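Local coordinates for protein coronin (Toxoplasma gondii, PDB 4OZU) that probably binds actin filaments and is represented here by its WD40 beta-propeller domain, at residues L95-I106 with S135-L146; L126-S135 with A147-W158. All coordinates share one frame; numbering follows the deposited sequence.

Contact 1: L95-I106 with S135-L146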
loop_
_atom_site.group_PDB
_atom_site.type_symbol
_atom_site.label_atom_id
_atom_site.label_comp_id
_atom_site.label_asym_id
_atom_site.label_seq_id
_atom_site.Cartn_x
_atom_site.Cartn_y
_atom_site.Cartn_z
ATOM N N LEU A 95 5.096 -7.113 11.203
ATOM C CA LEU A 95 3.958 -6.571 10.488
ATOM C C LEU A 95 2.931 -6.046 11.468
ATOM O O LEU A 95 2.991 -6.333 12.669
ATOM C CB LEU A 95 3.330 -7.631 9.576
ATOM C CG LEU A 95 2.712 -8.856 10.255
ATOM C CD1 LEU A 95 1.647 -9.449 9.359
ATOM C CD2 LEU A 95 3.765 -9.919 10.574
ATOM N N ALA A 96 1.992 -5.273 10.935
ATOM C CA ALA A 96 0.913 -4.710 11.727
ATOM C C ALA A 96 -0.449 -5.030 11.127
ATOM O O ALA A 96 -0.623 -5.027 9.915
ATOM C CB ALA A 96 1.083 -3.211 11.844
ATOM N N THR A 97 -1.421 -5.283 11.996
ATOM C CA THR A 97 -2.802 -5.426 11.569
ATOM C C THR A 97 -3.674 -4.405 12.285
ATOM O O THR A 97 -3.448 -4.087 13.452
ATOM C CB THR A 97 -3.364 -6.827 11.854
ATOM O OG1 THR A 97 -3.319 -7.082 13.263
ATOM C CG2 THR A 97 -2.578 -7.890 11.113
ATOM N N ALA A 98 -4.658 -3.895 11.556
ATOM C CA ALA A 98 -5.734 -3.098 12.117
ATOM C C ALA A 98 -6.974 -3.969 12.194
ATOM O O ALA A 98 -7.266 -4.710 11.264
ATOM C CB ALA A 98 -6.000 -1.870 11.271
ATOM N N CYS A 99 -7.717 -3.865 13.290
ATOM C CA CYS A 99 -8.823 -4.778 13.541
ATOM C C CYS A 99 -10.120 -4.040 13.874
ATOM O O CYS A 99 -10.107 -2.928 14.420
ATOM C CB CYS A 99 -8.452 -5.721 14.681
ATOM S SG CYS A 99 -9.636 -7.032 14.987
ATOM N N GLU A 100 -11.241 -4.669 13.532
ATOM C CA GLU A 100 -12.552 -4.116 13.839
ATOM C C GLU A 100 -12.765 -3.965 15.335
ATOM O O GLU A 100 -13.651 -3.225 15.755
ATOM C CB GLU A 100 -13.666 -4.992 13.260
ATOM C CG GLU A 100 -14.070 -4.637 11.839
ATOM C CD GLU A 100 -15.409 -5.237 11.443
ATOM O OE1 GLU A 100 -15.867 -6.182 12.121
ATOM O OE2 GLU A 100 -16.006 -4.759 10.456
ATOM N N ASP A 101 -11.969 -4.659 16.148
ATOM C CA ASP A 101 -12.136 -4.561 17.602
ATOM C C ASP A 101 -11.380 -3.353 18.176
ATOM O O ASP A 101 -11.237 -3.227 19.393
ATOM C CB ASP A 101 -11.697 -5.859 18.300
ATOM C CG ASP A 101 -10.231 -6.201 18.081
ATOM O OD1 ASP A 101 -9.452 -5.339 17.613
ATOM O OD2 ASP A 101 -9.856 -7.354 18.399
ATOM N N THR A 102 -10.921 -2.476 17.280
ATOM C CA THR A 102 -10.323 -1.169 17.597
ATOM C C THR A 102 -8.844 -1.233 17.970
ATOM O O THR A 102 -8.233 -0.199 18.242
ATOM C CB THR A 102 -11.066 -0.433 18.760
ATOM O OG1 THR A 102 -10.714 -1.003 20.030
ATOM C CG2 THR A 102 -12.584 -0.465 18.566
ATOM N N ILE A 103 -8.258 -2.425 17.928
ATOM C CA ILE A 103 -6.874 -2.614 18.341
ATOM C C ILE A 103 -5.937 -2.768 17.141
ATOM O O ILE A 103 -6.236 -3.498 16.192
ATOM C CB ILE A 103 -6.754 -3.845 19.267
ATOM C CG1 ILE A 103 -7.557 -3.596 20.547
ATOM C CG2 ILE A 103 -5.292 -4.139 19.605
ATOM C CD1 ILE A 103 -7.738 -4.819 21.431
ATOM N N VAL A 104 -4.810 -2.059 17.185
ATOM C CA VAL A 104 -3.728 -2.275 16.234
ATOM C C VAL A 104 -2.704 -3.180 16.903
ATOM O O VAL A 104 -2.266 -2.911 18.018
ATOM C CB VAL A 104 -3.062 -0.953 15.780
ATOM C CG1 VAL A 104 -1.912 -1.233 14.815
ATOM C CG2 VAL A 104 -4.082 -0.045 15.117
ATOM N N ARG A 105 -2.346 -4.265 16.219
ATOM C CA ARG A 105 -1.436 -5.266 16.762
ATOM C C ARG A 105 -0.159 -5.329 15.935
ATOM O O ARG A 105 -0.216 -5.369 14.712
ATOM C CB ARG A 105 -2.113 -6.639 16.787
ATOM C CG ARG A 105 -3.276 -6.722 17.762
ATOM C CD ARG A 105 -4.037 -8.035 17.635
ATOM N NE ARG A 105 -5.078 -8.161 18.657
ATOM C CZ ARG A 105 -6.306 -7.657 18.558
ATOM N NH1 ARG A 105 -6.673 -6.982 17.478
ATOM N NH2 ARG A 105 -7.182 -7.836 19.545
ATOM N N ILE A 106 0.983 -5.316 16.616
ATOM C CA ILE A 106 2.278 -5.486 15.965
ATOM C C ILE A 106 2.728 -6.919 16.199
ATOM O O ILE A 106 2.737 -7.401 17.331
ATOM C CB ILE A 106 3.351 -4.507 16.501
ATOM C CG1 ILE A 106 2.807 -3.074 16.579
ATOM C CG2 ILE A 106 4.593 -4.555 15.626
ATOM C CD1 ILE A 106 2.239 -2.548 15.288
ATOM N N SER A 135 -6.955 1.412 8.909
ATOM C CA SER A 135 -5.650 1.416 8.278
ATOM C C SER A 135 -4.541 1.359 9.311
ATOM O O SER A 135 -4.712 1.780 10.447
ATOM C CB SER A 135 -5.485 2.656 7.397
ATOM O OG SER A 135 -5.560 3.841 8.163
ATOM N N ALA A 136 -3.406 0.813 8.895
ATOM C CA ALA A 136 -2.207 0.787 9.710
ATOM C C ALA A 136 -1.031 0.881 8.749
ATOM O O ALA A 136 -0.713 -0.087 8.060
ATOM C CB ALA A 136 -2.133 -0.469 10.546
ATOM N N GLU A 137 -0.411 2.054 8.701
ATOM C CA GLU A 137 0.640 2.340 7.728
ATOM C C GLU A 137 1.949 2.754 8.392
ATOM O O GLU A 137 1.994 3.681 9.211
ATOM C CB GLU A 137 0.183 3.443 6.772
ATOM C CG GLU A 137 -0.936 3.028 5.823
ATOM C CD GLU A 137 -0.447 2.290 4.588
ATOM O OE1 GLU A 137 0.770 2.311 4.306
ATOM O OE2 GLU A 137 -1.291 1.690 3.890
ATOM N N TRP A 138 3.015 2.066 8.007
ATOM C CA TRP A 138 4.341 2.342 8.528
ATOM C C TRP A 138 4.988 3.517 7.820
ATOM O O TRP A 138 4.918 3.632 6.595
ATOM C CB TRP A 138 5.250 1.129 8.350
ATOM C CG TRP A 138 4.839 -0.108 9.060
ATOM C CD1 TRP A 138 4.142 -1.163 8.542
ATOM C CD2 TRP A 138 5.149 -0.455 10.410
ATOM N NE1 TRP A 138 3.987 -2.142 9.498
ATOM C CE2 TRP A 138 4.596 -1.730 10.652
ATOM C CE3 TRP A 138 5.839 0.190 11.442
ATOM C CZ2 TRP A 138 4.714 -2.370 11.879
ATOM C CZ3 TRP A 138 5.944 -0.446 12.667
ATOM C CH2 TRP A 138 5.386 -1.713 12.874
ATOM N N ASN A 139 5.658 4.358 8.597
ATOM C CA ASN A 139 6.488 5.408 8.043
ATOM C C ASN A 139 7.588 4.787 7.182
ATOM O O ASN A 139 8.267 3.867 7.628
ATOM C CB ASN A 139 7.087 6.249 9.168
ATOM C CG ASN A 139 7.751 7.506 8.659
ATOM O OD1 ASN A 139 8.719 7.449 7.892
ATOM N ND2 ASN A 139 7.232 8.652 9.077
ATOM N N PRO A 140 7.762 5.280 5.947
ATOM C CA PRO A 140 8.738 4.666 5.035
ATOM C C PRO A 140 10.184 5.048 5.325
ATOM O O PRO A 140 11.075 4.454 4.729
ATOM C CB PRO A 140 8.313 5.202 3.666
ATOM C CG PRO A 140 7.709 6.525 3.967
ATOM C CD PRO A 140 6.999 6.355 5.283
ATOM N N ALA A 141 10.415 6.006 6.220
ATOM C CA ALA A 141 11.772 6.472 6.500
ATOM C C ALA A 141 12.198 6.243 7.943
ATOM O O ALA A 141 13.393 6.187 8.234
ATOM C CB ALA A 141 11.893 7.938 6.161
ATOM N N VAL A 142 11.226 6.116 8.837
ATOM C CA VAL A 142 11.498 6.105 10.267
ATOM C C VAL A 142 11.049 4.814 10.902
ATOM O O VAL A 142 9.891 4.417 10.793
ATOM C CB VAL A 142 10.795 7.271 10.982
ATOM C CG1 VAL A 142 11.242 7.360 12.450
ATOM C CG2 VAL A 142 11.058 8.573 10.255
ATOM N N SER A 143 11.986 4.158 11.570
ATOM C CA SER A 143 11.699 2.966 12.338
ATOM C C SER A 143 10.707 3.270 13.453
ATOM O O SER A 143 10.797 4.311 14.106
ATOM C CB SER A 143 12.995 2.396 12.923
ATOM O OG SER A 143 13.904 3.440 13.260
ATOM N N GLY A 144 9.755 2.368 13.652
ATOM C CA GLY A 144 8.906 2.415 14.824
ATOM C C GLY A 144 7.738 3.370 14.768
ATOM O O GLY A 144 6.977 3.449 15.730
ATOM N N ILE A 145 7.595 4.104 13.667
ATOM C CA ILE A 145 6.509 5.076 13.541
ATOM C C ILE A 145 5.404 4.530 12.636
ATOM O O ILE A 145 5.657 4.111 11.512
ATOM C CB ILE A 145 7.013 6.428 12.981
ATOM C CG1 ILE A 145 8.098 7.017 13.889
ATOM C CG2 ILE A 145 5.860 7.411 12.809
ATOM C CD1 ILE A 145 7.667 7.253 15.332
ATOM N N LEU A 146 4.178 4.556 13.140
ATOM C CA LEU A 146 3.028 4.032 12.423
ATOM C C LEU A 146 1.839 4.973 12.551
ATOM O O LEU A 146 1.658 5.606 13.594
ATOM C CB LEU A 146 2.681 2.635 12.968
ATOM C CG LEU A 146 1.409 1.949 12.473
ATOM C CD1 LEU A 146 1.662 0.459 12.288
ATOM C CD2 LEU A 146 0.266 2.168 13.444
#

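Contact 2: L126-S135 with A147-W158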
loop_
_atom_site.group_PDB
_atom_site.type_symbol
_atom_site.label_atom_id
_atom_site.label_comp_id
_atom_site.label_asym_id
_atom_site.label_seq_id
_atom_site.Cartn_x
_atom_site.Cartn_y
_atom_site.Cartn_z
ATOM N N LEU A 126 -1.583 -1.934 20.528
ATOM C CA LEU A 126 -1.803 -0.487 20.522
ATOM C C LEU A 126 -3.285 -0.171 20.663
ATOM O O LEU A 126 -4.058 -0.338 19.720
ATOM C CB LEU A 126 -1.244 0.131 19.237
ATOM C CG LEU A 126 0.158 -0.320 18.834
ATOM C CD1 LEU A 126 0.619 0.473 17.629
ATOM C CD2 LEU A 126 1.143 -0.176 19.986
ATOM N N THR A 127 -3.666 0.285 21.855
ATOM C CA THR A 127 -5.070 0.457 22.225
ATOM C C THR A 127 -5.444 1.932 22.307
ATOM O O THR A 127 -4.569 2.792 22.439
ATOM C CB THR A 127 -5.369 -0.206 23.577
ATOM O OG1 THR A 127 -4.571 0.406 24.599
ATOM C CG2 THR A 127 -5.070 -1.699 23.534
ATOM N N GLY A 128 -6.742 2.220 22.225
ATOM C CA GLY A 128 -7.243 3.565 22.454
ATOM C C GLY A 128 -8.270 4.049 21.446
ATOM O O GLY A 128 -9.089 4.913 21.763
ATOM N N ALA A 129 -8.226 3.504 20.233
ATOM C CA ALA A 129 -9.183 3.872 19.197
ATOM C C ALA A 129 -10.582 3.522 19.666
ATOM O O ALA A 129 -10.786 2.468 20.271
ATOM C CB ALA A 129 -8.856 3.167 17.890
ATOM N N LEU A 130 -11.541 4.404 19.398
ATOM C CA LEU A 130 -12.901 4.237 19.914
ATOM C C LEU A 130 -13.807 3.443 18.975
ATOM O O LEU A 130 -14.842 2.941 19.400
ATOM C CB LEU A 130 -13.533 5.603 20.199
ATOM C CG LEU A 130 -12.833 6.472 21.246
ATOM C CD1 LEU A 130 -13.635 7.731 21.505
ATOM C CD2 LEU A 130 -12.607 5.716 22.548
ATOM N N LYS A 131 -13.428 3.338 17.704
ATOM C CA LYS A 131 -14.190 2.540 16.749
ATOM C C LYS A 131 -13.225 1.714 15.908
ATOM O O LYS A 131 -12.011 1.754 16.123
ATOM C CB LYS A 131 -15.069 3.432 15.865
ATOM C CG LYS A 131 -16.182 4.160 16.615
ATOM C CD LYS A 131 -17.233 3.176 17.103
ATOM C CE LYS A 131 -18.357 3.865 17.853
ATOM N NZ LYS A 131 -19.400 2.891 18.274
ATOM N N LYS A 132 -13.761 0.934 14.976
ATOM C CA LYS A 132 -12.920 0.049 14.183
ATOM C C LYS A 132 -11.808 0.826 13.493
ATOM O O LYS A 132 -12.006 1.951 13.023
ATOM C CB LYS A 132 -13.750 -0.715 13.152
ATOM C CG LYS A 132 -14.523 0.132 12.167
ATOM C CD LYS A 132 -15.380 -0.759 11.271
ATOM C CE LYS A 132 -16.195 0.041 10.272
ATOM N NZ LYS A 132 -17.164 -0.823 9.546
ATOM N N VAL A 133 -10.628 0.219 13.466
ATOM C CA VAL A 133 -9.472 0.825 12.830
ATOM C C VAL A 133 -9.368 0.288 11.413
ATOM O O VAL A 133 -9.461 -0.923 11.189
ATOM C CB VAL A 133 -8.192 0.549 13.621
ATOM C CG1 VAL A 133 -6.981 1.095 12.886
ATOM C CG2 VAL A 133 -8.300 1.189 15.003
ATOM N N LEU A 134 -9.181 1.199 10.463
ATOM C CA LEU A 134 -9.320 0.878 9.050
ATOM C C LEU A 134 -8.000 0.879 8.293
ATOM O O LEU A 134 -7.940 0.422 7.154
ATOM C CB LEU A 134 -10.269 1.869 8.382
ATOM C CG LEU A 134 -11.677 1.971 8.968
ATOM C CD1 LEU A 134 -12.460 3.046 8.238
ATOM C CD2 LEU A 134 -12.402 0.632 8.893
ATOM N N SER A 135 -6.955 1.412 8.909
ATOM C CA SER A 135 -5.650 1.416 8.278
ATOM C C SER A 135 -4.541 1.359 9.311
ATOM O O SER A 135 -4.712 1.780 10.447
ATOM C CB SER A 135 -5.485 2.656 7.397
ATOM O OG SER A 135 -5.560 3.841 8.163
ATOM N N ALA A 147 1.036 5.072 11.491
ATOM C CA ALA A 147 -0.218 5.827 11.543
ATOM C C ALA A 147 -1.415 4.898 11.398
ATOM O O ALA A 147 -1.409 4.003 10.559
ATOM C CB ALA A 147 -0.251 6.890 10.457
ATOM N N SER A 148 -2.446 5.119 12.212
ATOM C CA SER A 148 -3.660 4.314 12.107
ATOM C C SER A 148 -4.873 5.220 11.960
ATOM O O SER A 148 -5.026 6.197 12.691
ATOM C CB SER A 148 -3.824 3.394 13.315
ATOM O OG SER A 148 -4.421 4.075 14.401
ATOM N N GLY A 149 -5.719 4.888 10.990
ATOM C CA GLY A 149 -6.931 5.637 10.719
ATOM C C GLY A 149 -8.151 4.898 11.233
ATOM O O GLY A 149 -8.319 3.694 11.013
ATOM N N CYS A 150 -9.012 5.636 11.923
ATOM C CA CYS A 150 -10.162 5.068 12.604
ATOM C C CYS A 150 -11.455 5.458 11.897
ATOM O O CYS A 150 -11.548 6.518 11.287
ATOM C CB CYS A 150 -10.176 5.542 14.063
ATOM S SG CYS A 150 -11.534 4.940 15.059
ATOM N N PHE A 151 -12.449 4.587 11.979
ATOM C CA PHE A 151 -13.760 4.846 11.403
ATOM C C PHE A 151 -14.398 6.119 11.973
ATOM O O PHE A 151 -15.291 6.697 11.353
ATOM C CB PHE A 151 -14.663 3.638 11.649
ATOM C CG PHE A 151 -16.021 3.738 11.015
ATOM C CD1 PHE A 151 -16.164 3.778 9.638
ATOM C CD2 PHE A 151 -17.158 3.757 11.804
ATOM C CE1 PHE A 151 -17.421 3.855 9.062
ATOM C CE2 PHE A 151 -18.413 3.834 11.236
ATOM C CZ PHE A 151 -18.545 3.882 9.863
ATOM N N ASP A 152 -13.944 6.553 13.149
ATOM C CA ASP A 152 -14.546 7.721 13.800
ATOM C C ASP A 152 -13.908 9.039 13.350
ATOM O O ASP A 152 -14.294 10.113 13.828
ATOM C CB ASP A 152 -14.469 7.582 15.327
ATOM C CG ASP A 152 -13.067 7.783 15.882
ATOM O OD1 ASP A 152 -12.099 7.954 15.116
ATOM O OD2 ASP A 152 -12.931 7.751 17.122
ATOM N N GLY A 153 -12.933 8.944 12.447
ATOM C CA GLY A 153 -12.278 10.105 11.862
ATOM C C GLY A 153 -10.920 10.453 12.449
ATOM O O GLY A 153 -10.273 11.407 12.005
ATOM N N THR A 154 -10.478 9.682 13.437
ATOM C CA THR A 154 -9.192 9.930 14.083
ATOM C C THR A 154 -8.037 9.288 13.336
ATOM O O THR A 154 -8.085 8.102 12.994
ATOM C CB THR A 154 -9.161 9.392 15.523
ATOM O OG1 THR A 154 -10.276 9.901 16.256
ATOM C CG2 THR A 154 -7.877 9.807 16.232
ATOM N N VAL A 155 -6.992 10.070 13.104
ATOM C CA VAL A 155 -5.712 9.518 12.686
ATOM C C VAL A 155 -4.804 9.532 13.903
ATOM O O VAL A 155 -4.546 10.599 14.471
ATOM C CB VAL A 155 -5.076 10.315 11.547
ATOM C CG1 VAL A 155 -3.744 9.704 11.161
ATOM C CG2 VAL A 155 -6.000 10.350 10.351
ATOM N N ALA A 156 -4.351 8.347 14.311
ATOM C CA ALA A 156 -3.511 8.196 15.489
ATOM C C ALA A 156 -2.099 7.836 15.080
ATOM O O ALA A 156 -1.896 6.904 14.304
ATOM C CB ALA A 156 -4.076 7.128 16.418
ATOM N N PHE A 157 -1.127 8.569 15.609
ATOM C CA PHE A 157 0.275 8.302 15.315
ATOM C C PHE A 157 0.947 7.625 16.500
ATOM O O PHE A 157 0.845 8.083 17.640
ATOM C CB PHE A 157 0.995 9.592 14.947
ATOM C CG PHE A 157 0.474 10.223 13.695
ATOM C CD1 PHE A 157 0.936 9.819 12.457
ATOM C CD2 PHE A 157 -0.493 11.201 13.751
ATOM C CE1 PHE A 157 0.446 10.397 11.303
ATOM C CE2 PHE A 157 -0.985 11.775 12.596
ATOM C CZ PHE A 157 -0.513 11.383 11.378
ATOM N N TRP A 158 1.641 6.530 16.208
ATOM C CA TRP A 158 2.183 5.651 17.232
ATOM C C TRP A 158 3.689 5.513 17.132
ATOM O O TRP A 158 4.219 5.315 16.043
ATOM C CB TRP A 158 1.565 4.259 17.111
ATOM C CG TRP A 158 0.162 4.149 17.591
ATOM C CD1 TRP A 158 -0.978 4.256 16.845
ATOM C CD2 TRP A 158 -0.257 3.894 18.934
ATOM N NE1 TRP A 158 -2.082 4.081 17.644
ATOM C CE2 TRP A 158 -1.666 3.861 18.931
ATOM C CE3 TRP A 158 0.421 3.696 20.141
ATOM C CZ2 TRP A 158 -2.405 3.635 20.089
ATOM C CZ3 TRP A 158 -0.314 3.468 21.282
ATOM C CH2 TRP A 158 -1.710 3.443 21.249
HETATM O O HOH W 1 -10.601 6.984 18.102
#

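Contact 1: L95-I106 with S135-L146
The indole of W138 has I106 CG2 and the backbone carbon of L95 at its edge, near the ring plane, while A96 CB approaches CZ2 obliquely at 3.7 Å. Over the centre of one face sits L146 CD1, 3.9 Å above the plane. The R105 guanidinium has I103 CG2 over one face and C99 CB and D101 CG in plane at its edge; it grips D101 end-on, NH1 to OD1 and NH2 to OD2 (2.9 Å). The W138 contacts belong to the packing of adjacent blades in a WD40 beta-propeller: strands 95-99 and 135-138 lie in different four-stranded sheets, run nearly antiparallel (159°) with segment axes 6.1 Å apart, and the two segments exchange no hydrogen bond, meeting by apolar contact. W138 CG lies anti to its carbonyl carbon (chi1 -62°), and the end of the ring comes closer to the other blade than its first bond suggests; NE1 donates to N86 O. A136 N donates to D84 OD2 and A136 O accepts from N86 ND2, so the neighbouring strand 82-87 of the first blade supplies the polar links. T97 OG1 bonds H78 and W107, consistent with the WD40 hydrogen-bond network. W138 CH2 meets I106 CG2 at 4.0 Å. A96 and A98 add small contacts: A96 CB touches L146 CD1 at 3.7 Å, and A98 CB faces A136 CB. V104 CG1 lies 4.3 Å from A136 CB and 4.3 Å from L146 CD2.

Contact 2: L126-S135 with A147-W158
L134 N donates to G149 O (2.7 Å, 171° at the hydrogen) and F151 N to K132 O (2.9 Å, 169°). S135 N also points to G149 O, but weakly; with L134 and S135 both opposite G149, the pattern is a classic beta bulge. S135 OG, set between its own backbone N and carbonyl carbon (chi1 62°), is weakly bonded to G149 N at 3.0 Å. V133 and C150 form an antiparallel non-hydrogen-bonded pair. A water accepts from L130 N and donates to D152 OD2 at 2.6 Å, tying the 127-132 connection to the C150-G153 type I turn. The bonds of L134 and S135 to G149 join the first two strands of a WD40 blade, 133-138 and 145-150; the water and the K132-F151 bond lie just beyond them, and L126 comes from the last strand of the preceding blade. At the exposed end the extended K132 chain crosses F151, placing CE over one face and NZ 4.7 Å from the ring centroid, a cation-pi contact; L134 CD1 lies at the ring's edge. L126 CB makes a CH-pi contact 3.6 Å from the centroid of the six-membered ring of W158, and T127 O sits in plane at the indole edge, 3.2 Å from CH2.

How the contacts relate
Both contacts use the hairpin of strands 133-138 and 145-150 and share S135, with contact centres about 10 Å apart. Contact 1 is the deeper: its centre lies about 12 Å from the centre of the chain, that of contact 2 about 17 Å, and nearly all its touching residues are buried. Between its two segments it is purely apolar; the polar links between the blades run beside it, from A136 and W138 to D84 and N86 on strand 82-87. Contact 2, partly exposed, is mostly within one blade and adds backbone bonds, a water and a lysine over a ring. Probable hydrogen bonds L146 O to W158 N and V104 O to L126 N continue the sheets of both blades.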